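Local coordinates for PipY (Synechococcus elongatus, PDB 5NLC), which binds pyridoxal 5'-phosphate and is probably involved in homeostasis of this vitamin B6 cofactor, at residues K118-P123 and Q165-Q170. Sequence-based numbering, arbitrary orientation.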
# COMPACT_ATOMS: atom_id res chain seq x y z
N LYS A 118 -11.09 -3.02 -7.28
CA LYS A 118 -11.80 -4.25 -7.07
C LYS A 118 -12.03 -4.87 -8.46
O LYS A 118 -12.92 -4.50 -9.18
CB LYS A 118 -13.12 -3.99 -6.34
CG LYS A 118 -13.95 -5.23 -6.09
CD LYS A 118 -15.25 -4.98 -5.32
CE LYS A 118 -14.98 -4.80 -3.85
NZ LYS A 118 -16.28 -4.68 -3.11
N LEU A 119 -11.20 -5.83 -8.79
CA LEU A 119 -11.30 -6.57 -10.00
C LEU A 119 -12.18 -7.83 -9.88
O LEU A 119 -12.52 -8.41 -10.87
CB LEU A 119 -9.88 -6.96 -10.43
CG LEU A 119 -8.97 -5.83 -10.95
CD1 LEU A 119 -7.57 -6.37 -11.12
CD2 LEU A 119 -9.47 -5.34 -12.28
N LEU A 120 -12.51 -8.26 -8.67
CA LEU A 120 -13.39 -9.38 -8.41
C LEU A 120 -14.44 -9.01 -7.36
O LEU A 120 -14.15 -8.19 -6.46
CB LEU A 120 -12.57 -10.59 -7.90
CG LEU A 120 -11.75 -11.36 -8.93
CD1 LEU A 120 -10.88 -12.38 -8.19
CD2 LEU A 120 -12.69 -12.07 -9.90
N PRO A 121 -15.63 -9.66 -7.40
CA PRO A 121 -16.61 -9.42 -6.33
C PRO A 121 -16.00 -9.72 -4.96
O PRO A 121 -15.24 -10.68 -4.81
CB PRO A 121 -17.73 -10.43 -6.66
CG PRO A 121 -17.66 -10.56 -8.16
CD PRO A 121 -16.18 -10.60 -8.41
N ASP A 122 -16.30 -8.86 -3.98
CA ASP A 122 -15.83 -9.07 -2.63
C ASP A 122 -16.76 -8.34 -1.66
O ASP A 122 -16.75 -7.13 -1.59
CB ASP A 122 -14.39 -8.57 -2.49
CG ASP A 122 -13.70 -9.02 -1.17
OD1 ASP A 122 -14.38 -9.56 -0.26
OD2 ASP A 122 -12.46 -8.79 -1.03
N PRO A 123 -17.55 -9.12 -0.90
CA PRO A 123 -18.39 -8.96 0.27
C PRO A 123 -17.78 -8.05 1.34
O PRO A 123 -18.42 -7.10 1.76
CB PRO A 123 -18.49 -10.40 0.82
N GLN A 165 -3.45 -16.05 -8.61
CA GLN A 165 -2.46 -15.83 -9.69
C GLN A 165 -3.07 -15.04 -10.84
O GLN A 165 -2.48 -14.05 -11.33
CB GLN A 165 -1.98 -17.18 -10.23
CG GLN A 165 -0.94 -16.95 -11.32
CD GLN A 165 -0.53 -18.20 -11.94
OE1 GLN A 165 -1.38 -18.86 -12.59
NE2 GLN A 165 0.76 -18.60 -11.77
N ALA A 166 -4.24 -15.46 -11.26
CA ALA A 166 -4.92 -14.82 -12.39
C ALA A 166 -5.25 -13.37 -12.04
O ALA A 166 -5.10 -12.44 -12.89
CB ALA A 166 -6.14 -15.63 -12.83
N LEU A 167 -5.66 -13.14 -10.80
CA LEU A 167 -5.99 -11.79 -10.34
C LEU A 167 -4.81 -10.85 -10.38
O LEU A 167 -5.00 -9.71 -10.84
CB LEU A 167 -6.63 -11.81 -8.92
CG LEU A 167 -6.89 -10.44 -8.26
CD1 LEU A 167 -8.04 -9.66 -8.88
CD2 LEU A 167 -7.16 -10.67 -6.80
N PHE A 168 -3.64 -11.32 -9.88
CA PHE A 168 -2.46 -10.52 -9.83
C PHE A 168 -1.94 -10.21 -11.23
O PHE A 168 -1.48 -9.08 -11.50
CB PHE A 168 -1.39 -11.13 -8.95
CG PHE A 168 -1.75 -11.18 -7.46
CD1 PHE A 168 -2.61 -10.26 -6.85
CD2 PHE A 168 -1.12 -12.13 -6.68
CE1 PHE A 168 -2.85 -10.34 -5.46
CE2 PHE A 168 -1.33 -12.22 -5.34
CZ PHE A 168 -2.22 -11.31 -4.72
N ALA A 169 -2.13 -11.16 -12.15
CA ALA A 169 -1.77 -10.93 -13.56
C ALA A 169 -2.67 -9.88 -14.21
O ALA A 169 -2.22 -9.00 -14.96
CB ALA A 169 -1.82 -12.26 -14.31
N GLN A 170 -3.95 -9.99 -13.90
CA GLN A 170 -4.95 -9.04 -14.39
C GLN A 170 -4.66 -7.68 -13.87
O GLN A 170 -4.82 -6.74 -14.64
CB GLN A 170 -6.34 -9.47 -14.03
CG GLN A 170 -7.48 -8.64 -14.62
CD GLN A 170 -8.83 -8.97 -13.99
OE1 GLN A 170 -8.92 -9.72 -12.97
NE2 GLN A 170 -9.87 -8.38 -14.54
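Leu119 and Leu120 meet Leu167 where, in this modified TIM barrel of fold type III, the loop after strand 112-116 packs on helix 161-181. One methyl of the helix meets both loop leucines: Leu167 CD1 lies 3.6 Å from Leu119 CB and 4.0 Å from Leu120 CD1. Leu167 has its CG anti to the backbone N (chi1 174°), which sends CG outward from the helix, and chi2 of 73° turns CD1 onto the loop; the buried residue also touches Val153. Both loop leucines have CG anti to their own carbonyl carbon, but Leu119 starts out facing the helix, whereas Leu120 sets off across it and brings CG and CD1 in beside Leu167 CD1. Farther along the same helix, Ala171 and Phe174 also touch Leu119. On its far side the loop is tied to itself, Lys118 NZ donating to Asp122 O at 2.9 Å and also bonding Lys125 O. Gln170, nearly as large a contributor as Leu167, stretches out fully one turn further along and runs antiparallel past Leu119. Its amide packs on the leucine by van der Waals contact at the exposed margin, NE2 within 3.8 Å of Leu119 CD2 and OE1 3.9 Å from Leu119 CB.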